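Putative L-alanine-DL-glutamate epimerase (Burkholderia xenovorans LB400, PDB 3SN4) is probably a metal-dependent racemase or epimerase of the mandelate racemase/muconate lactonizing enzyme family, and binds magnesium together with 2-oxoglutarate. Local coordinates at residues T164-H169 with L218-N223; E245-S250 with S267-F272. All coordinates share one frame; numbering follows the deposited sequence.

Contact 1 of 2, residues T164-H169 with L218-N223; sequences TNIFIH and LDLNFN. With MG (magnesium ion), chain B; AKG (2-oxoglutaric acid), chain C.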
loop_
_atom_site.group_PDB
_atom_site.type_symbol
_atom_site.label_atom_id
_atom_site.label_comp_id
_atom_site.label_asym_id
_atom_site.label_seq_id
_atom_site.Cartn_x
_atom_site.Cartn_y
_atom_site.Cartn_z
ATOM N N THR A 164 -10.078 -11.244 -34.496
ATOM C CA THR A 164 -9.426 -10.432 -35.517
ATOM C C THR A 164 -8.378 -9.535 -34.885
ATOM O O THR A 164 -8.213 -9.509 -33.653
ATOM C CB THR A 164 -10.453 -9.587 -36.271
ATOM O OG1 THR A 164 -9.855 -9.020 -37.450
ATOM C CG2 THR A 164 -11.038 -8.499 -35.368
ATOM N N ASN A 165 -7.653 -8.823 -35.736
ATOM C CA ASN A 165 -6.573 -7.922 -35.314
ATOM C C ASN A 165 -6.847 -6.511 -35.857
ATOM O O ASN A 165 -7.999 -6.150 -35.976
ATOM C CB ASN A 165 -5.222 -8.477 -35.755
ATOM C CG ASN A 165 -4.988 -9.865 -35.240
ATOM O OD1 ASN A 165 -5.514 -10.841 -35.795
ATOM N ND2 ASN A 165 -4.182 -9.982 -34.183
ATOM N N ILE A 166 -5.818 -5.709 -36.139
ATOM C CA ILE A 166 -6.004 -4.328 -36.568
ATOM C C ILE A 166 -5.604 -4.215 -38.032
ATOM O O ILE A 166 -4.518 -4.678 -38.410
ATOM C CB ILE A 166 -5.151 -3.328 -35.725
ATOM C CG1 ILE A 166 -5.249 -3.615 -34.209
ATOM C CG2 ILE A 166 -5.582 -1.899 -36.005
ATOM C CD1 ILE A 166 -4.103 -2.976 -33.353
ATOM N N PHE A 167 -6.476 -3.590 -38.828
ATOM C CA PHE A 167 -6.304 -3.452 -40.287
ATOM C C PHE A 167 -6.651 -2.062 -40.765
ATOM O O PHE A 167 -7.569 -1.435 -40.233
ATOM C CB PHE A 167 -7.174 -4.472 -41.035
ATOM C CG PHE A 167 -6.813 -5.879 -40.704
ATOM C CD1 PHE A 167 -5.762 -6.491 -41.342
ATOM C CD2 PHE A 167 -7.473 -6.559 -39.709
ATOM C CE1 PHE A 167 -5.397 -7.769 -41.012
ATOM C CE2 PHE A 167 -7.103 -7.829 -39.369
ATOM C CZ PHE A 167 -6.061 -8.426 -40.011
ATOM N N ILE A 168 -5.908 -1.592 -41.767
ATOM C CA ILE A 168 -6.187 -0.325 -42.440
ATOM C C ILE A 168 -6.867 -0.606 -43.783
ATOM O O ILE A 168 -6.272 -1.257 -44.643
ATOM C CB ILE A 168 -4.885 0.470 -42.705
ATOM C CG1 ILE A 168 -4.066 0.628 -41.404
ATOM C CG2 ILE A 168 -5.199 1.810 -43.416
ATOM C CD1 ILE A 168 -4.872 1.048 -40.139
ATOM N N HIS A 169 -8.093 -0.097 -43.949
ATOM C CA HIS A 169 -8.935 -0.350 -45.135
ATOM C C HIS A 169 -8.901 0.776 -46.170
ATOM O O HIS A 169 -9.034 0.509 -47.359
ATOM C CB HIS A 169 -10.402 -0.602 -44.713
ATOM C CG HIS A 169 -10.597 -1.883 -43.954
ATOM N ND1 HIS A 169 -10.911 -3.079 -44.574
ATOM C CD2 HIS A 169 -10.488 -2.163 -42.629
ATOM C CE1 HIS A 169 -10.996 -4.034 -43.661
ATOM N NE2 HIS A 169 -10.742 -3.505 -42.473
ATOM N N LEU A 218 -11.058 -9.297 -30.040
ATOM C CA LEU A 218 -10.135 -8.368 -30.680
ATOM C C LEU A 218 -8.772 -8.493 -30.018
ATOM O O LEU A 218 -8.659 -8.393 -28.787
ATOM C CB LEU A 218 -10.661 -6.943 -30.575
ATOM C CG LEU A 218 -9.854 -5.776 -31.167
ATOM C CD1 LEU A 218 -9.644 -5.879 -32.697
ATOM C CD2 LEU A 218 -10.534 -4.481 -30.791
ATOM N N ASP A 219 -7.739 -8.704 -30.840
ATOM C CA ASP A 219 -6.355 -8.753 -30.358
ATOM C C ASP A 219 -5.617 -7.526 -30.847
ATOM O O ASP A 219 -5.534 -7.275 -32.056
ATOM C CB ASP A 219 -5.673 -10.035 -30.820
ATOM C CG ASP A 219 -4.377 -10.346 -30.069
ATOM O OD1 ASP A 219 -3.780 -9.468 -29.392
ATOM O OD2 ASP A 219 -3.930 -11.508 -30.190
ATOM N N LEU A 220 -5.107 -6.755 -29.881
ATOM C CA LEU A 220 -4.305 -5.556 -30.132
ATOM C C LEU A 220 -2.803 -5.793 -29.913
ATOM O O LEU A 220 -1.989 -4.894 -30.157
ATOM C CB LEU A 220 -4.811 -4.417 -29.237
ATOM C CG LEU A 220 -6.330 -4.095 -29.345
ATOM C CD1 LEU A 220 -6.746 -3.061 -28.246
ATOM C CD2 LEU A 220 -6.671 -3.597 -30.741
ATOM N N ASN A 221 -2.443 -7.004 -29.497
ATOM C CA ASN A 221 -1.040 -7.447 -29.347
ATOM C C ASN A 221 -0.237 -6.367 -28.590
ATOM O O ASN A 221 -0.737 -5.853 -27.586
ATOM C CB ASN A 221 -0.418 -7.801 -30.699
ATOM C CG ASN A 221 -1.118 -8.941 -31.397
ATOM O OD1 ASN A 221 -1.948 -8.722 -32.275
ATOM N ND2 ASN A 221 -0.780 -10.168 -31.017
ATOM N N PHE A 222 0.961 -6.020 -29.061
ATOM C CA PHE A 222 1.787 -4.976 -28.443
ATOM C C PHE A 222 1.700 -3.655 -29.247
ATOM O O PHE A 222 2.672 -2.869 -29.269
ATOM C CB PHE A 222 3.270 -5.387 -28.411
ATOM C CG PHE A 222 3.615 -6.534 -27.478
ATOM C CD1 PHE A 222 4.052 -6.276 -26.166
ATOM C CD2 PHE A 222 3.627 -7.849 -27.940
ATOM C CE1 PHE A 222 4.440 -7.324 -25.303
ATOM C CE2 PHE A 222 4.003 -8.904 -27.097
ATOM C CZ PHE A 222 4.435 -8.637 -25.766
ATOM N N ASN A 223 0.553 -3.373 -29.869
ATOM C CA ASN A 223 0.504 -2.294 -30.877
ATOM C C ASN A 223 0.192 -0.886 -30.402
ATOM O O ASN A 223 0.011 0.026 -31.222
ATOM C CB ASN A 223 -0.437 -2.714 -32.004
ATOM C CG ASN A 223 0.140 -3.858 -32.835
ATOM O OD1 ASN A 223 1.336 -3.867 -33.177
ATOM N ND2 ASN A 223 -0.701 -4.818 -33.167
HETATM MG MG MG B . -2.627 -12.576 -28.915
HETATM C C1 AKG C . -2.453 -14.805 -30.785
HETATM O O1 AKG C . -2.524 -15.917 -31.384
HETATM O O2 AKG C . -3.345 -14.463 -29.947
HETATM C C2 AKG C . -1.302 -13.892 -31.026
HETATM O O5 AKG C . -1.309 -12.749 -30.574
HETATM C C3 AKG C . -0.041 -14.310 -31.744
HETATM C C4 AKG C . 0.110 -13.991 -33.243
HETATM C C5 AKG C . -0.093 -12.587 -33.786
HETATM O O3 AKG C . -1.274 -12.179 -33.893
HETATM O O4 AKG C . 0.910 -11.911 -34.165
HETATM O O HOH W 1 -3.864 -12.463 -32.685
HETATM O O HOH W 2 -1.885 -10.857 -28.102
#

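Contact 2 of 2, residues E245-S250 with S267-F272; sequences EIDSYS and SCETLF. With MG (magnesium ion), chain B; NA (sodium ion), chain E; AKG (2-oxoglutaric acid), chain C.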
loop_
_atom_site.group_PDB
_atom_site.type_symbol
_atom_site.label_atom_id
_atom_site.label_comp_id
_atom_site.label_asym_id
_atom_site.label_seq_id
_atom_site.Cartn_x
_atom_site.Cartn_y
_atom_site.Cartn_z
ATOM N N GLU A 245 -7.627 -8.206 -26.257
ATOM C CA GLU A 245 -6.375 -8.813 -25.900
ATOM C C GLU A 245 -5.287 -7.786 -26.073
ATOM O O GLU A 245 -5.177 -7.142 -27.126
ATOM C CB GLU A 245 -6.151 -10.007 -26.809
ATOM C CG GLU A 245 -5.060 -10.995 -26.411
ATOM C CD GLU A 245 -5.163 -12.281 -27.249
ATOM O OE1 GLU A 245 -4.132 -12.909 -27.483
ATOM O OE2 GLU A 245 -6.273 -12.652 -27.692
ATOM N N ILE A 246 -4.482 -7.628 -25.029
ATOM C CA ILE A 246 -3.467 -6.571 -24.975
ATOM C C ILE A 246 -2.242 -7.180 -24.315
ATOM O O ILE A 246 -2.307 -7.640 -23.170
ATOM C CB ILE A 246 -3.952 -5.377 -24.144
ATOM C CG1 ILE A 246 -5.111 -4.655 -24.844
ATOM C CG2 ILE A 246 -2.806 -4.353 -23.872
ATOM C CD1 ILE A 246 -5.824 -3.616 -23.951
ATOM N N ASP A 247 -1.127 -7.192 -25.020
ATOM C CA ASP A 247 0.129 -7.592 -24.413
ATOM C C ASP A 247 0.922 -6.397 -23.907
ATOM O O ASP A 247 1.033 -5.376 -24.603
ATOM C CB ASP A 247 0.963 -8.379 -25.392
ATOM C CG ASP A 247 0.278 -9.631 -25.843
ATOM O OD1 ASP A 247 -0.114 -10.462 -24.984
ATOM O OD2 ASP A 247 0.144 -9.763 -27.067
ATOM N N SER A 248 1.494 -6.541 -22.719
ATOM C CA SER A 248 2.143 -5.435 -22.020
ATOM C C SER A 248 3.134 -5.973 -21.040
ATOM O O SER A 248 2.869 -6.992 -20.382
ATOM C CB SER A 248 1.120 -4.581 -21.246
ATOM O OG SER A 248 1.802 -3.550 -20.533
ATOM N N TYR A 249 4.272 -5.297 -20.934
ATOM C CA TYR A 249 5.241 -5.574 -19.872
ATOM C C TYR A 249 5.118 -4.585 -18.731
ATOM O O TYR A 249 6.038 -4.444 -17.917
ATOM C CB TYR A 249 6.637 -5.614 -20.429
ATOM C CG TYR A 249 6.816 -6.754 -21.394
ATOM C CD1 TYR A 249 6.464 -8.055 -21.028
ATOM C CD2 TYR A 249 7.299 -6.540 -22.674
ATOM C CE1 TYR A 249 6.619 -9.110 -21.920
ATOM C CE2 TYR A 249 7.474 -7.601 -23.574
ATOM C CZ TYR A 249 7.119 -8.871 -23.196
ATOM O OH TYR A 249 7.301 -9.920 -24.078
ATOM N N SER A 250 3.950 -3.944 -18.672
ATOM C CA SER A 250 3.614 -3.005 -17.603
ATOM C C SER A 250 2.311 -3.450 -16.929
ATOM O O SER A 250 1.217 -3.105 -17.376
ATOM C CB SER A 250 3.472 -1.590 -18.133
ATOM O OG SER A 250 3.119 -0.703 -17.068
ATOM N N SER A 267 -4.634 -11.083 -21.557
ATOM C CA SER A 267 -3.208 -10.819 -21.786
ATOM C C SER A 267 -2.418 -12.033 -21.325
ATOM O O SER A 267 -3.006 -13.050 -20.971
ATOM C CB SER A 267 -2.747 -9.574 -20.993
ATOM O OG SER A 267 -1.427 -9.142 -21.357
ATOM N N CYS A 268 -1.087 -11.881 -21.339
ATOM C CA CYS A 268 -0.106 -12.799 -20.743
ATOM C C CYS A 268 0.481 -13.885 -21.652
ATOM O O CYS A 268 1.253 -14.700 -21.162
ATOM C CB CYS A 268 -0.641 -13.474 -19.504
ATOM S SG CYS A 268 -1.374 -12.338 -18.276
ATOM N N GLU A 269 0.132 -13.903 -22.936
ATOM C CA GLU A 269 0.543 -14.993 -23.832
ATOM C C GLU A 269 2.049 -15.139 -23.957
ATOM O O GLU A 269 2.553 -16.190 -24.387
ATOM C CB GLU A 269 -0.084 -14.842 -25.234
ATOM C CG GLU A 269 0.589 -13.820 -26.148
ATOM C CD GLU A 269 -0.170 -13.543 -27.447
ATOM O OE1 GLU A 269 0.491 -13.099 -28.417
ATOM O OE2 GLU A 269 -1.410 -13.750 -27.513
ATOM N N THR A 270 2.784 -14.077 -23.652
ATOM C CA THR A 270 4.232 -14.121 -23.800
ATOM C C THR A 270 4.951 -14.356 -22.491
ATOM O O THR A 270 6.168 -14.294 -22.464
ATOM C CB THR A 270 4.804 -12.809 -24.476
ATOM O OG1 THR A 270 4.596 -11.681 -23.624
ATOM C CG2 THR A 270 4.165 -12.566 -25.844
ATOM N N LEU A 271 4.233 -14.639 -21.411
ATOM C CA LEU A 271 4.847 -14.705 -20.103
ATOM C C LEU A 271 5.223 -16.119 -19.702
ATOM O O LEU A 271 4.559 -17.092 -20.110
ATOM C CB LEU A 271 3.896 -14.140 -19.065
ATOM C CG LEU A 271 3.451 -12.700 -19.236
ATOM C CD1 LEU A 271 2.634 -12.304 -17.996
ATOM C CD2 LEU A 271 4.638 -11.776 -19.431
ATOM N N PHE A 272 6.250 -16.211 -18.856
ATOM C CA PHE A 272 6.798 -17.498 -18.376
ATOM C C PHE A 272 6.738 -17.688 -16.862
ATOM O O PHE A 272 7.345 -16.927 -16.107
ATOM C CB PHE A 272 8.273 -17.628 -18.774
ATOM C CG PHE A 272 8.518 -17.664 -20.266
ATOM C CD1 PHE A 272 8.655 -18.870 -20.928
ATOM C CD2 PHE A 272 8.645 -16.481 -20.995
ATOM C CE1 PHE A 272 8.894 -18.882 -22.283
ATOM C CE2 PHE A 272 8.867 -16.508 -22.350
ATOM C CZ PHE A 272 8.998 -17.708 -22.982
HETATM MG MG MG B . -2.627 -12.576 -28.915
HETATM NA NA NA E . 8.061 -12.312 -22.651
HETATM C C1 AKG C . -2.453 -14.805 -30.785
HETATM O O1 AKG C . -2.524 -15.917 -31.384
HETATM O O2 AKG C . -3.345 -14.463 -29.947
HETATM C C2 AKG C . -1.302 -13.892 -31.026
HETATM O O5 AKG C . -1.309 -12.749 -30.574
HETATM C C3 AKG C . -0.041 -14.310 -31.744
HETATM C C4 AKG C . 0.110 -13.991 -33.243
HETATM C C5 AKG C . -0.093 -12.587 -33.786
HETATM O O3 AKG C . -1.274 -12.179 -33.893
HETATM O O4 AKG C . 0.910 -11.911 -34.165
HETATM O O HOH W 3 1.812 -11.168 -22.991
HETATM O O HOH W 4 -1.947 -12.176 -24.598
HETATM O O HOH W 5 1.299 -10.647 -29.088
HETATM O O HOH W 2 -1.885 -10.857 -28.102
HETATM O O HOH W 6 1.283 -9.187 -21.041
HETATM O O HOH W 7 10.391 -13.170 -22.628
HETATM O O HOH W 8 8.346 -11.788 -20.145
#

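Contact 1 of 2, residues T164-H169 with L218-N223
Asp219 N donates to Thr164 O (3.0 Å, 167° at the hydrogen), a backbone hydrogen bond between parallel strands 161-168 and 215-219. One residue on, Asn165 ND2 reaches Asn221 OD1 at 3.2 Å; the two amide planes are almost coplanar, 7° apart, and the N-H meets the oxygen in its carbonyl plane, although the bond is bent. Thr128 holds the other end of the Asn165 amide through OD1. A water links Asn165 ND2 to Asp219 OD2 and to O3 of 2-oxoglutarate. Asp219, its CG anti to the backbone N (chi1 -165°), puts OD2 2.1 Å from the magnesium, while OD1 accepts from Asn221 N at 2.8 Å in an Asx turn that steadies the carboxylate. Asn221 ND2 adds a weak hydrogen bond to ligand O5. Beside these polar groups Asn165 CA approaches Asp219 O in a CH...O contact, and Asn165 O is buried without a partner. Ile166 brings CG1 and CD1 against Leu220 CD2 (3.7 Å from CD1), crossing it at about a right angle, and Leu218 CD1 lies by Thr164 CG2. Metal and ligand residues at the C-terminal ends of neighbouring parallel strands are characteristic of the enolase-superfamily barrel active site.

Contact 2 of 2, residues E245-S250 with S267-F272
Glu245 OE1 and Glu269 OE2 come within 2.8 Å of each other because both bind the magnesium, at 2.1 Å for Glu245 OE1. The shared cation probably offsets the repulsion between the carboxylates, whose planes stand 77° apart. Glu245 leaves its strand with CG anti to the backbone N (chi1 -166°) and an extended chain, and OE2 is taken by Lys163 in a salt bridge and by Trp243. Glu269 instead has CG between its backbone N and carbonyl carbon (chi1 79°), and from there its extended chain passes beside Asp247, crossing it at about a right angle. Asp247 OD2 lies 3.6 Å from Glu269 OE1, and one water bridges the two oxygens. Two further waters tie Asp247 OD1 to the backbone: one accepts from Glu269 N, the other from Thr270 N. Ser267 OG donates to Ile246 O in its carbonyl plane; the modelled 2.5 Å is unusually short, so the exact length is doubtful. A water that donates to OG accepts from Ser248 N. Farther along, Thr270 OG1 gives a long hydrogen bond to Tyr249 OH (3.3 Å), while Leu271 CD2 touches the edge of the tyrosine ring. Tyr249 OH (2.9 Å) and Thr270 O also bind a sodium ion, as does Pro78 O of a neighbouring subunit. The two loops follow strands 243-245 and 265-267 and lead into helices 251-259 and 273-282; Ile246 and Ser267 pack on helix 251-259, Leu271 on helix 273-282, and Glu245 and Glu269 rest against Ile290 of strand 288-291.

In the fold
Contact 1 and contact 2 follow one another round the C-terminal mouth of the barrel, their centres about 15 Å apart, and strand 215-219 lies beside strand 243-245. Backbone hydrogen bonds probably join them: Leu218 O is 2.7 Å from Glu245 N, and Leu220 N is 2.8 Å from Glu245 O. Beyond the strand ends, Phe222 packs on Tyr249 and on Asp247. Asp219 from contact 1 completes the magnesium site with Glu245 and Glu269 from contact 2, two 2-oxoglutarate oxygens and a water that also contacts Asp219 and Asp247. Lys163, His125 and Arg178 hold the ligand as well. The sodium bound by Tyr249 and Thr270 is separate, about 12 Å from the Asn221 side chain, near the subunit interface.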